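Local coordinates for protein glucokinase (PDB 3VGL) that probably phosphorylates D-glucose to glucose 6-phosphate at the expense of ATP, as a glucokinase of the ROK family, at residues Gly2-Gly11 and His55-Ala65; Val269-Phe277 and Pro288-Gln296. All blocks are in the same frame, centred on the assembly; numbering follows the deposited sequence.

Interaction 1 pairs two parallel neighbours, strands 3-9 and 57-64, in the five-stranded sheet of one half of the molecule; interaction 2 lays helix 267-280 over the edge strand 291-294 of the corresponding sheet in the other half. They share no element, and their centres stand about 29 Å apart on opposite sides of the chain's centre. Both are partly buried. The first is held by seven backbone hydrogen bonds with aliphatic side chains packed on one face of the sheet, and it runs from a solvent-facing end into the nucleotide and glucose pockets. The second depends on side chains, an arginine bound to a strand carbonyl beside a small apolar patch, and lies away from those pockets.

Interaction 1: residues Gly2-Gly11 and His55-Ala65; sequences GLTIGVDIGG and HDVEAVGIGAA. With ANP (phosphoaminophosphonic acid-adenylate ester), chain E.
Ile9 and Ile62 make the tightest side-chain meeting between these paired strands: CD1 of Ile9 lies 3.5 Å from CG2 of Ile62, closer than carbons usually pack. In Ile62 that methyl is the branch anti to the backbone N (chi1 to CG1 -72°), and this short branch meets the end of Ile9. Two residues back, on the same face, Val7 offers CG2 to CG1 of Val60 at 4.0 Å, the two side chains meeting at a slant. At the outer end Ile5 and Val57 cross nearly at right angles, with Ile5 CG1 resting 3.6 Å from Val57 CG1 and almost as near the second methyl. The Ile5, Val7, Ile9, Val60 and Ile62 side chains all belong to one face of the sheet, where helix 37-52 packs on Ile5 and Ile9. Along the other face Gly6, Gly61 and Gly63 carry no side chains, and Asp8 points from it near the nucleotide.

From Ile5 onward the parallel pairing is regular: Ile5 N donates to Ala59 O at 2.9 Å, almost straight at 170°, and Gly61 N returns to Ile5 O, the pattern continuing to Ala65 N on Ile9 O. Before it the register slips, Glu58 N bonding Leu3 O while Ala59 N is buried without a partner. Here water joins in, one molecule accepting from Leu3 N and donating to Asp56 O. At the other end Gly10 and Gly11 come within 3.4 Å of O2B of the ATP analogue, through Gly10 C and Gly11 N, while Ala65 touches the bound glucose. Backbone bonding and aliphatic packing thus set nucleotide-binding glycines next to a sugar-contacting alanine, consistent with the first phosphate-binding loop of the actin-like ATPase fold, which follows the first strand.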
ATOM      1  N   GLY A   2     -26.332  -3.327  44.050  1.00 36.42           N
ATOM      2  CA  GLY A   2     -27.617  -3.863  43.519  1.00 35.41           C
ATOM      3  C   GLY A   2     -27.470  -4.271  42.073  1.00 33.26           C
ATOM      4  O   GLY A   2     -26.364  -4.583  41.610  1.00 34.04           O
ATOM      5  N   LEU A   3     -28.585  -4.262  41.351  1.00 31.63           N
ATOM      6  CA  LEU A   3     -28.593  -4.614  39.935  1.00 28.99           C
ATOM      7  C   LEU A   3     -28.633  -3.374  39.066  1.00 27.88           C
ATOM      8  O   LEU A   3     -29.313  -2.401  39.381  1.00 28.29           O
ATOM      9  CB  LEU A   3     -29.819  -5.466  39.615  1.00 29.35           C
ATOM     10  CG  LEU A   3     -30.019  -6.708  40.488  1.00 27.82           C
ATOM     11  CD1 LEU A   3     -31.332  -7.337  40.102  1.00 28.59           C
ATOM     12  CD2 LEU A   3     -28.901  -7.688  40.295  1.00 27.71           C
ATOM     13  N   THR A   4     -27.889  -3.418  37.967  1.00 25.91           N
ATOM     14  CA  THR A   4     -27.968  -2.384  36.937  1.00 25.57           C
ATOM     15  C   THR A   4     -28.287  -3.050  35.612  1.00 24.26           C
ATOM     16  O   THR A   4     -28.231  -4.279  35.499  1.00 24.80           O
ATOM     17  CB  THR A   4     -26.624  -1.640  36.807  1.00 24.90           C
ATOM     18  OG1 THR A   4     -25.597  -2.607  36.573  1.00 26.74           O
ATOM     19  CG2 THR A   4     -26.325  -0.873  38.091  1.00 26.22           C
ATOM     20  N   ILE A   5     -28.636  -2.245  34.614  1.00 23.40           N
ATOM     21  CA  ILE A   5     -28.836  -2.744  33.270  1.00 22.96           C
ATOM     22  C   ILE A   5     -27.673  -2.287  32.411  1.00 22.03           C
ATOM     23  O   ILE A   5     -27.254  -1.148  32.520  1.00 22.15           O
ATOM     24  CB  ILE A   5     -30.165  -2.195  32.663  1.00 23.68           C
ATOM     25  CG1 ILE A   5     -31.363  -2.955  33.236  1.00 28.36           C
ATOM     26  CG2 ILE A   5     -30.147  -2.262  31.116  1.00 25.57           C
ATOM     27  CD1 ILE A   5     -31.904  -4.047  32.322  1.00 32.32           C
ATOM     28  N   GLY A   6     -27.138  -3.194  31.599  1.00 20.00           N
ATOM     29  CA  GLY A   6     -26.190  -2.798  30.539  1.00 18.84           C
ATOM     30  C   GLY A   6     -26.893  -2.872  29.192  1.00 18.50           C
ATOM     31  O   GLY A   6     -27.662  -3.802  28.939  1.00 17.87           O
ATOM     32  N   VAL A   7     -26.644  -1.886  28.315  1.00 18.16           N
ATOM     33  CA  VAL A   7     -27.195  -1.878  26.959  1.00 18.79           C
ATOM     34  C   VAL A   7     -26.051  -1.668  25.965  1.00 18.78           C
ATOM     35  O   VAL A   7     -25.381  -0.630  26.009  1.00 20.75           O
ATOM     36  CB  VAL A   7     -28.228  -0.723  26.738  1.00 18.87           C
ATOM     37  CG1 VAL A   7     -28.925  -0.862  25.365  1.00 20.47           C
ATOM     38  CG2 VAL A   7     -29.263  -0.694  27.856  1.00 20.68           C
ATOM     39  N   ASP A   8     -25.814  -2.647  25.092  1.00 17.44           N
ATOM     40  CA  ASP A   8     -24.745  -2.524  24.091  1.00 17.51           C
ATOM     41  C   ASP A   8     -25.420  -2.158  22.788  1.00 17.54           C
ATOM     42  O   ASP A   8     -26.251  -2.918  22.278  1.00 17.82           O
ATOM     43  CB  ASP A   8     -23.993  -3.868  23.982  1.00 17.61           C
ATOM     44  CG  ASP A   8     -22.800  -3.805  23.024  1.00 20.05           C
ATOM     45  OD1 ASP A   8     -22.948  -3.312  21.878  1.00 23.82           O
ATOM     46  OD2 ASP A   8     -21.706  -4.259  23.427  1.00 24.94           O
ATOM     47  N   ILE A   9     -25.108  -0.965  22.270  1.00 16.95           N
ATOM     48  CA  ILE A   9     -25.679  -0.516  21.005  1.00 17.29           C
ATOM     49  C   ILE A   9     -24.617  -0.557  19.922  1.00 16.51           C
ATOM     50  O   ILE A   9     -23.697   0.281  19.897  1.00 16.33           O
ATOM     51  CB  ILE A   9     -26.247   0.901  21.074  1.00 18.01           C
ATOM     52  CG1 ILE A   9     -27.297   0.967  22.173  1.00 20.47           C
ATOM     53  CG2 ILE A   9     -26.898   1.277  19.729  1.00 19.01           C
ATOM     54  CD1 ILE A   9     -27.300   2.283  22.903  1.00 25.31           C
ATOM     55  N   GLY A  10     -24.749  -1.547  19.050  1.00 16.23           N
ATOM     56  CA  GLY A  10     -23.782  -1.716  17.950  1.00 16.45           C
ATOM     57  C   GLY A  10     -24.387  -1.302  16.622  1.00 16.49           C
ATOM     58  O   GLY A  10     -25.558  -0.949  16.539  1.00 16.83           O
ATOM     59  N   GLY A  11     -23.567  -1.332  15.570  1.00 16.78           N
ATOM     60  CA  GLY A  11     -24.041  -1.006  14.219  1.00 18.44           C
ATOM     61  C   GLY A  11     -25.183  -1.893  13.737  1.00 19.69           C
ATOM     62  O   GLY A  11     -25.996  -1.460  12.920  1.00 21.98           O
ATOM     63  N   HIS A  55     -37.062  -7.374  37.712  1.00 26.97           N
ATOM     64  CA  HIS A  55     -35.863  -7.016  38.470  1.00 28.26           C
ATOM     65  C   HIS A  55     -35.903  -5.590  38.976  1.00 29.18           C
ATOM     66  O   HIS A  55     -36.366  -4.693  38.287  1.00 28.98           O
ATOM     67  CB  HIS A  55     -34.599  -7.214  37.611  1.00 27.29           C
ATOM     68  CG  HIS A  55     -34.418  -8.618  37.117  1.00 26.40           C
ATOM     69  ND1 HIS A  55     -33.863  -9.620  37.888  1.00 31.33           N
ATOM     70  CD2 HIS A  55     -34.742  -9.190  35.933  1.00 28.83           C
ATOM     71  CE1 HIS A  55     -33.835 -10.743  37.195  1.00 29.89           C
ATOM     72  NE2 HIS A  55     -34.372 -10.513  36.010  1.00 31.48           N
ATOM     73  N   ASP A  56     -35.371  -5.392  40.179  1.00 31.25           N
ATOM     74  CA  ASP A  56     -35.194  -4.053  40.729  1.00 32.94           C
ATOM     75  C   ASP A  56     -33.856  -3.482  40.222  1.00 32.30           C
ATOM     76  O   ASP A  56     -32.787  -3.947  40.617  1.00 32.79           O
ATOM     77  CB  ASP A  56     -35.200  -4.105  42.263  1.00 34.29           C
ATOM     78  CG  ASP A  56     -36.522  -4.601  42.838  1.00 35.80           C
ATOM     79  OD1 ASP A  56     -37.601  -4.259  42.299  1.00 38.21           O
ATOM     80  OD2 ASP A  56     -36.475  -5.324  43.854  1.00 37.36           O
ATOM     81  N   VAL A  57     -33.945  -2.483  39.347  1.00 33.21           N
ATOM     82  CA  VAL A  57     -32.781  -1.925  38.631  1.00 33.23           C
ATOM     83  C   VAL A  57     -32.456  -0.493  39.077  1.00 33.36           C
ATOM     84  O   VAL A  57     -33.340   0.367  39.116  1.00 34.40           O
ATOM     85  CB  VAL A  57     -33.019  -1.967  37.098  1.00 32.66           C
ATOM     86  CG1 VAL A  57     -31.926  -1.216  36.338  1.00 33.51           C
ATOM     87  CG2 VAL A  57     -33.128  -3.408  36.613  1.00 33.17           C
ATOM     88  N   GLU A  58     -31.173  -0.247  39.353  1.00 33.24           N
ATOM     89  CA  GLU A  58     -30.682   0.988  39.973  1.00 33.44           C
ATOM     90  C   GLU A  58     -30.113   2.020  38.987  1.00 32.10           C
ATOM     91  O   GLU A  58     -30.150   3.232  39.239  1.00 32.15           O
ATOM     92  CB  GLU A  58     -29.588   0.614  40.964  1.00 34.53           C
ATOM     93  CG  GLU A  58     -29.336   1.615  42.063  1.00 39.44           C
ATOM     94  CD  GLU A  58     -29.070   0.930  43.396  1.00 43.69           C
ATOM     95  OE1 GLU A  58     -28.148   0.088  43.463  1.00 46.87           O
ATOM     96  OE2 GLU A  58     -29.784   1.230  44.377  1.00 48.11           O
ATOM     97  N   ALA A  59     -29.568   1.538  37.872  1.00 29.40           N
ATOM     98  CA  ALA A  59     -28.933   2.421  36.897  1.00 27.91           C
ATOM     99  C   ALA A  59     -28.863   1.732  35.552  1.00 25.77           C
ATOM    100  O   ALA A  59     -29.023   0.519  35.475  1.00 25.58           O
ATOM    101  CB  ALA A  59     -27.517   2.790  37.355  1.00 27.97           C
ATOM    102  N   VAL A  60     -28.568   2.510  34.513  1.00 24.90           N
ATOM    103  CA  VAL A  60     -28.404   2.002  33.139  1.00 23.36           C
ATOM    104  C   VAL A  60     -27.025   2.417  32.627  1.00 23.04           C
ATOM    105  O   VAL A  60     -26.674   3.596  32.669  1.00 23.60           O
ATOM    106  CB  VAL A  60     -29.515   2.535  32.177  1.00 22.89           C
ATOM    107  CG1 VAL A  60     -29.291   2.067  30.742  1.00 21.54           C
ATOM    108  CG2 VAL A  60     -30.924   2.105  32.638  1.00 23.65           C
ATOM    109  N   GLY A  61     -26.239   1.446  32.166  1.00 21.15           N
ATOM    110  CA  GLY A  61     -24.987   1.749  31.456  1.00 20.89           C
ATOM    111  C   GLY A  61     -25.169   1.425  29.990  1.00 19.56           C
ATOM    112  O   GLY A  61     -25.617   0.337  29.642  1.00 19.53           O
ATOM    113  N   ILE A  62     -24.771   2.357  29.123  1.00 18.97           N
ATOM    114  CA  ILE A  62     -24.861   2.180  27.692  1.00 19.16           C
ATOM    115  C   ILE A  62     -23.443   2.045  27.161  1.00 18.20           C
ATOM    116  O   ILE A  62     -22.593   2.892  27.468  1.00 19.71           O
ATOM    117  CB  ILE A  62     -25.533   3.412  27.051  1.00 19.06           C
ATOM    118  CG1 ILE A  62     -27.028   3.431  27.385  1.00 21.45           C
ATOM    119  CG2 ILE A  62     -25.294   3.421  25.531  1.00 21.17           C
ATOM    120  CD1 ILE A  62     -27.734   4.740  27.016  1.00 22.73           C
ATOM    121  N   GLY A  63     -23.186   0.968  26.420  1.00 16.62           N
ATOM    122  CA  GLY A  63     -21.943   0.851  25.617  1.00 15.85           C
ATOM    123  C   GLY A  63     -22.320   1.182  24.183  1.00 15.60           C
ATOM    124  O   GLY A  63     -23.028   0.406  23.542  1.00 16.39           O
ATOM    125  N   ALA A  64     -21.861   2.336  23.688  1.00 14.67           N
ATOM    126  CA  ALA A  64     -22.301   2.844  22.407  1.00 14.86           C
ATOM    127  C   ALA A  64     -21.190   2.710  21.376  1.00 14.84           C
ATOM    128  O   ALA A  64     -20.068   3.085  21.659  1.00 15.29           O
ATOM    129  CB  ALA A  64     -22.688   4.321  22.547  1.00 16.20           C
ATOM    130  N   ALA A  65     -21.532   2.234  20.179  1.00 14.42           N
ATOM    131  CA  ALA A  65     -20.551   2.077  19.095  1.00 14.24           C
ATOM    132  C   ALA A  65     -20.214   3.423  18.420  1.00 14.32           C
ATOM    133  O   ALA A  65     -20.556   3.671  17.262  1.00 16.10           O
ATOM    134  CB  ALA A  65     -21.062   1.076  18.082  1.00 14.48           C
TER
HETATM  135  PB  ANP E 325     -22.665  -5.215  16.561  1.00 21.17           P
HETATM  136  O1B ANP E 325     -21.484  -4.672  15.750  1.00 22.01           O
HETATM  137  O2B ANP E 325     -24.013  -4.662  16.200  1.00 22.81           O
HETATM  138  N3B ANP E 325     -22.396  -4.909  18.226  1.00 21.78           N
HETATM  139  PA  ANP E 325     -21.711  -7.958  16.234  1.00 22.11           P
HETATM  140  O1A ANP E 325     -22.476  -9.283  16.300  1.00 25.29           O
HETATM  141  O2A ANP E 325     -20.606  -7.680  17.206  1.00 22.22           O
HETATM  142  O3A ANP E 325     -22.819  -6.784  16.263  1.00 20.68           O
HETATM  143  O5' ANP E 325     -21.096  -7.764  14.759  1.00 21.67           O
HETATM  144  C5' ANP E 325     -21.891  -7.930  13.580  1.00 21.07           C
HETATM  145  C4' ANP E 325     -20.998  -8.341  12.430  1.00 20.06           C
HETATM  146  O4' ANP E 325     -20.211  -9.482  12.800  1.00 21.50           O
HETATM  147  C3' ANP E 325     -21.833  -8.757  11.244  1.00 21.52           C
HETATM  148  O3' ANP E 325     -21.040  -8.537  10.074  1.00 24.33           O
HETATM  149  C2' ANP E 325     -21.988 -10.236  11.490  1.00 23.07           C
HETATM  150  O2' ANP E 325     -22.247 -10.951  10.294  1.00 27.66           O
HETATM  151  C1' ANP E 325     -20.659 -10.645  12.107  1.00 22.63           C
HETATM  152  N9  ANP E 325     -20.841 -11.682  13.139  1.00 23.51           N
HETATM  153  C8  ANP E 325     -21.479 -11.573  14.318  1.00 24.94           C
HETATM  154  N7  ANP E 325     -21.426 -12.757  15.007  1.00 27.36           N
HETATM  155  C5  ANP E 325     -20.714 -13.604  14.243  1.00 25.66           C
HETATM  156  C6  ANP E 325     -20.271 -15.025  14.322  1.00 26.86           C
HETATM  157  N6  ANP E 325     -20.568 -15.790  15.405  1.00 30.53           N
HETATM  158  N1  ANP E 325     -19.535 -15.504  13.296  1.00 26.30           N
HETATM  159  C2  ANP E 325     -19.213 -14.785  12.193  1.00 27.46           C
HETATM  160  N3  ANP E 325     -19.596 -13.494  12.054  1.00 25.32           N
HETATM  161  C4  ANP E 325     -20.324 -12.899  13.018  1.00 24.20           C
HETATM  162  O   HOH W   1     -26.111  -1.093  42.331  1.00 46.58           O
HETATM  163  O   HOH W   2     -30.987  -3.700  42.631  1.00 19.16           O

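Interaction 2: residues Val269-Phe277 and Pro288-Gln296; sequences VLDPIRKSF and PHAQVLAAQ
Arg274 reaches from the helix to the strand and grips a single atom, Val292 O, side-on with two nitrogens: NE at 3.0 Å and NH2 at 2.9 Å. The oxygen sits at the edge of the guanidinium, close to its plane, and NE approaches it in the carbonyl plane, on a lone pair. A bend at chi3 (-61°) turns the group toward the strand after CG has passed 3.9 Å from Val292 CB. Val292 itself points at the helix and splits its methyls, CG1 going to Leu270 CD1 at 3.7 Å and CG2 to Phe277 CD2 at 3.5 Å. Farther along, Leu270 CD2 covers Ala294 CB at 3.7 Å.

In the second shell, Glu267 forms a salt bridge with NH2 of Arg274, which helps fix the guanidinium's rotation. A leucine in place of Arg274 would probably leave Val292 O without both of these donors and Glu267 without its charged mate. Phe277 also meets the ring of Phe256, on the adjoining strand. Helix 267-280 is the crossover of a beta-alpha-beta unit, between parallel strands 255-259 and 291-294, with helix 227-251 packing against Ile273 and Phe277.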
ATOM      1  N   VAL A 269     -11.855 -18.792  15.485  1.00 19.79           N
ATOM      2  CA  VAL A 269     -11.294 -17.500  15.050  1.00 18.19           C
ATOM      3  C   VAL A 269     -10.028 -17.112  15.826  1.00 18.55           C
ATOM      4  O   VAL A 269      -9.117 -16.525  15.246  1.00 16.59           O
ATOM      5  CB  VAL A 269     -12.384 -16.388  15.062  1.00 18.25           C
ATOM      6  CG1 VAL A 269     -12.916 -16.124  16.468  1.00 18.86           C
ATOM      7  CG2 VAL A 269     -11.874 -15.103  14.420  1.00 17.45           C
ATOM      8  N   LEU A 270      -9.945 -17.467  17.113  1.00 17.84           N
ATOM      9  CA  LEU A 270      -8.783 -17.055  17.904  1.00 18.28           C
ATOM     10  C   LEU A 270      -7.477 -17.737  17.486  1.00 18.38           C
ATOM     11  O   LEU A 270      -6.402 -17.110  17.530  1.00 17.62           O
ATOM     12  CB  LEU A 270      -9.010 -17.227  19.413  1.00 18.79           C
ATOM     13  CG  LEU A 270      -9.433 -16.007  20.224  1.00 17.76           C
ATOM     14  CD1 LEU A 270      -8.295 -14.973  20.291  1.00 17.22           C
ATOM     15  CD2 LEU A 270     -10.717 -15.372  19.655  1.00 19.21           C
ATOM     16  N   ASP A 271      -7.546 -19.009  17.088  1.00 19.65           N
ATOM     17  CA  ASP A 271      -6.329 -19.727  16.712  1.00 20.46           C
ATOM     18  C   ASP A 271      -5.639 -19.107  15.483  1.00 19.07           C
ATOM     19  O   ASP A 271      -4.451 -18.798  15.565  1.00 18.70           O
ATOM     20  CB  ASP A 271      -6.602 -21.231  16.557  1.00 22.69           C
ATOM     21  CG  ASP A 271      -5.363 -22.015  16.122  1.00 27.09           C
ATOM     22  OD1 ASP A 271      -4.420 -22.176  16.928  1.00 31.08           O
ATOM     23  OD2 ASP A 271      -5.337 -22.476  14.961  1.00 32.14           O
ATOM     24  N   PRO A 272      -6.390 -18.848  14.376  1.00 18.75           N
ATOM     25  CA  PRO A 272      -5.704 -18.160  13.278  1.00 17.51           C
ATOM     26  C   PRO A 272      -5.245 -16.754  13.646  1.00 15.99           C
ATOM     27  O   PRO A 272      -4.189 -16.331  13.170  1.00 15.53           O
ATOM     28  CB  PRO A 272      -6.752 -18.114  12.153  1.00 17.60           C
ATOM     29  CG  PRO A 272      -8.059 -18.557  12.774  1.00 21.00           C
ATOM     30  CD  PRO A 272      -7.691 -19.392  13.957  1.00 18.59           C
ATOM     31  N   ILE A 273      -6.008 -16.042  14.481  1.00 15.67           N
ATOM     32  CA  ILE A 273      -5.578 -14.676  14.869  1.00 14.64           C
ATOM     33  C   ILE A 273      -4.275 -14.728  15.681  1.00 14.99           C
ATOM     34  O   ILE A 273      -3.331 -13.969  15.432  1.00 14.20           O
ATOM     35  CB  ILE A 273      -6.674 -13.935  15.633  1.00 14.81           C
ATOM     36  CG1 ILE A 273      -7.803 -13.604  14.655  1.00 14.79           C
ATOM     37  CG2 ILE A 273      -6.116 -12.662  16.249  1.00 14.08           C
ATOM     38  CD1 ILE A 273      -9.019 -12.831  15.290  1.00 15.30           C
ATOM     39  N   ARG A 274      -4.227 -15.657  16.636  1.00 15.39           N
ATOM     40  CA  ARG A 274      -3.031 -15.835  17.470  1.00 15.87           C
ATOM     41  C   ARG A 274      -1.796 -16.194  16.647  1.00 16.11           C
ATOM     42  O   ARG A 274      -0.705 -15.641  16.860  1.00 15.75           O
ATOM     43  CB  ARG A 274      -3.295 -16.911  18.539  1.00 16.42           C
ATOM     44  CG  ARG A 274      -2.225 -16.976  19.621  1.00 17.95           C
ATOM     45  CD  ARG A 274      -2.582 -18.088  20.650  1.00 19.02           C
ATOM     46  NE  ARG A 274      -3.861 -17.848  21.323  1.00 19.99           N
ATOM     47  CZ  ARG A 274      -4.974 -18.559  21.120  1.00 18.69           C
ATOM     48  NH1 ARG A 274      -4.967 -19.592  20.273  1.00 21.65           N
ATOM     49  NH2 ARG A 274      -6.089 -18.266  21.779  1.00 20.21           N
ATOM     50  N   LYS A 275      -1.965 -17.138  15.724  1.00 17.22           N
ATOM     51  CA  LYS A 275      -0.858 -17.567  14.859  1.00 18.68           C
ATOM     52  C   LYS A 275      -0.372 -16.390  14.003  1.00 17.32           C
ATOM     53  O   LYS A 275       0.825 -16.156  13.851  1.00 17.06           O
ATOM     54  CB  LYS A 275      -1.284 -18.756  14.000  1.00 19.94           C
ATOM     55  CG  LYS A 275      -1.326 -20.091  14.763  1.00 23.72           C
ATOM     56  CD  LYS A 275      -1.991 -21.168  13.938  1.00 28.94           C
ATOM     57  CE  LYS A 275      -1.790 -22.522  14.587  1.00 32.44           C
ATOM     58  NZ  LYS A 275      -2.687 -23.526  13.953  1.00 36.86           N
ATOM     59  N   SER A 276      -1.318 -15.624  13.473  1.00 15.85           N
ATOM     60  CA  SER A 276      -0.957 -14.437  12.704  1.00 14.52           C
ATOM     61  C   SER A 276      -0.198 -13.388  13.539  1.00 13.64           C
ATOM     62  O   SER A 276       0.815 -12.842  13.099  1.00 13.74           O
ATOM     63  CB  SER A 276      -2.220 -13.812  12.133  1.00 13.93           C
ATOM     64  OG  SER A 276      -1.867 -12.625  11.434  1.00 15.57           O
ATOM     65  N   PHE A 277      -0.706 -13.108  14.738  1.00 14.16           N
ATOM     66  CA  PHE A 277      -0.033 -12.234  15.690  1.00 13.81           C
ATOM     67  C   PHE A 277       1.426 -12.654  15.876  1.00 14.52           C
ATOM     68  O   PHE A 277       2.323 -11.825  15.753  1.00 14.86           O
ATOM     69  CB  PHE A 277      -0.765 -12.273  17.042  1.00 14.40           C
ATOM     70  CG  PHE A 277       0.006 -11.636  18.167  1.00 14.79           C
ATOM     71  CD1 PHE A 277       0.185 -10.258  18.206  1.00 14.38           C
ATOM     72  CD2 PHE A 277       0.526 -12.410  19.195  1.00 16.09           C
ATOM     73  CE1 PHE A 277       0.887  -9.648  19.237  1.00 17.11           C
ATOM     74  CE2 PHE A 277       1.237 -11.802  20.243  1.00 16.42           C
ATOM     75  CZ  PHE A 277       1.405 -10.425  20.265  1.00 16.73           C
ATOM     76  N   PRO A 288       9.386 -10.807  24.360  1.00 21.31           N
ATOM     77  CA  PRO A 288       8.298 -11.667  24.785  1.00 20.88           C
ATOM     78  C   PRO A 288       6.976 -11.404  24.048  1.00 20.59           C
ATOM     79  O   PRO A 288       6.766 -10.327  23.481  1.00 20.75           O
ATOM     80  CB  PRO A 288       8.136 -11.335  26.280  1.00 21.77           C
ATOM     81  CG  PRO A 288       9.313 -10.495  26.646  1.00 23.17           C
ATOM     82  CD  PRO A 288       9.713  -9.804  25.383  1.00 21.98           C
ATOM     83  N   HIS A 289       6.108 -12.397  24.064  1.00 20.15           N
ATOM     84  CA  HIS A 289       4.809 -12.258  23.394  1.00 19.60           C
ATOM     85  C   HIS A 289       3.651 -12.214  24.384  1.00 20.12           C
ATOM     86  O   HIS A 289       3.589 -12.981  25.345  1.00 21.51           O
ATOM     87  CB  HIS A 289       4.595 -13.373  22.378  1.00 20.33           C
ATOM     88  CG  HIS A 289       4.751 -14.746  22.945  1.00 22.08           C
ATOM     89  ND1 HIS A 289       5.950 -15.425  22.916  1.00 24.04           N
ATOM     90  CD2 HIS A 289       3.870 -15.559  23.580  1.00 25.93           C
ATOM     91  CE1 HIS A 289       5.800 -16.601  23.502  1.00 26.06           C
ATOM     92  NE2 HIS A 289       4.548 -16.709  23.908  1.00 25.69           N
ATOM     93  N   ALA A 290       2.696 -11.335  24.115  1.00 18.07           N
ATOM     94  CA  ALA A 290       1.447 -11.289  24.873  1.00 17.95           C
ATOM     95  C   ALA A 290       0.616 -12.523  24.600  1.00 17.68           C
ATOM     96  O   ALA A 290       0.786 -13.183  23.568  1.00 18.05           O
ATOM     97  CB  ALA A 290       0.656 -10.064  24.450  1.00 17.67           C
ATOM     98  N   GLN A 291      -0.288 -12.832  25.528  1.00 18.35           N
ATOM     99  CA  GLN A 291      -1.342 -13.799  25.271  1.00 18.25           C
ATOM    100  C   GLN A 291      -2.351 -13.167  24.322  1.00 17.52           C
ATOM    101  O   GLN A 291      -2.512 -11.931  24.286  1.00 17.96           O
ATOM    102  CB  GLN A 291      -2.059 -14.181  26.561  1.00 19.17           C
ATOM    103  CG  GLN A 291      -1.122 -14.876  27.548  1.00 21.44           C
ATOM    104  CD  GLN A 291      -1.810 -15.138  28.855  1.00 24.47           C
ATOM    105  OE1 GLN A 291      -2.772 -15.880  28.906  1.00 27.75           O
ATOM    106  NE2 GLN A 291      -1.314 -14.523  29.923  1.00 30.02           N
ATOM    107  N   VAL A 292      -3.003 -14.026  23.550  1.00 17.38           N
ATOM    108  CA  VAL A 292      -4.114 -13.609  22.688  1.00 16.23           C
ATOM    109  C   VAL A 292      -5.286 -14.490  23.082  1.00 17.36           C
ATOM    110  O   VAL A 292      -5.250 -15.709  22.884  1.00 19.26           O
ATOM    111  CB  VAL A 292      -3.797 -13.773  21.180  1.00 15.35           C
ATOM    112  CG1 VAL A 292      -5.003 -13.300  20.348  1.00 15.74           C
ATOM    113  CG2 VAL A 292      -2.574 -12.936  20.783  1.00 15.59           C
ATOM    114  N   LEU A 293      -6.314 -13.862  23.640  1.00 16.90           N
ATOM    115  CA  LEU A 293      -7.412 -14.599  24.293  1.00 18.17           C
ATOM    116  C   LEU A 293      -8.764 -14.207  23.759  1.00 18.19           C
ATOM    117  O   LEU A 293      -9.002 -13.042  23.446  1.00 17.68           O
ATOM    118  CB  LEU A 293      -7.407 -14.345  25.806  1.00 18.39           C
ATOM    119  CG  LEU A 293      -6.086 -14.640  26.527  1.00 20.99           C
ATOM    120  CD1 LEU A 293      -6.151 -14.130  27.956  1.00 22.40           C
ATOM    121  CD2 LEU A 293      -5.780 -16.128  26.482  1.00 23.65           C
ATOM    122  N   ALA A 294      -9.674 -15.175  23.666  1.00 18.58           N
ATOM    123  CA  ALA A 294     -11.067 -14.844  23.397  1.00 19.24           C
ATOM    124  C   ALA A 294     -11.668 -14.157  24.615  1.00 19.01           C
ATOM    125  O   ALA A 294     -11.363 -14.525  25.761  1.00 19.68           O
ATOM    126  CB  ALA A 294     -11.856 -16.113  23.096  1.00 20.30           C
ATOM    127  N   ALA A 295     -12.523 -13.166  24.371  1.00 18.30           N
ATOM    128  CA  ALA A 295     -13.368 -12.620  25.421  1.00 18.20           C
ATOM    129  C   ALA A 295     -14.145 -13.767  26.064  1.00 19.29           C
ATOM    130  O   ALA A 295     -14.853 -14.515  25.387  1.00 19.95           O
ATOM    131  CB  ALA A 295     -14.336 -11.573  24.835  1.00 17.78           C
ATOM    132  N   GLN A 296     -13.958 -13.930  27.365  1.00 19.43           N
ATOM    133  CA  GLN A 296     -14.679 -14.975  28.096  1.00 21.55           C
ATOM    134  C   GLN A 296     -16.192 -14.786  28.060  1.00 22.02           C
ATOM    135  O   GLN A 296     -16.962 -15.768  28.076  1.00 23.02           O
ATOM    136  CB  GLN A 296     -14.181 -15.024  29.533  1.00 22.36           C
ATOM    137  CG  GLN A 296     -12.860 -15.759  29.667  1.00 26.91           C
ATOM    138  CD  GLN A 296     -12.460 -15.935  31.116  1.00 29.88           C
ATOM    139  OE1 GLN A 296     -13.291 -15.830  32.016  1.00 30.97           O
ATOM    140  NE2 GLN A 296     -11.182 -16.171  31.345  1.00 31.71           N
TER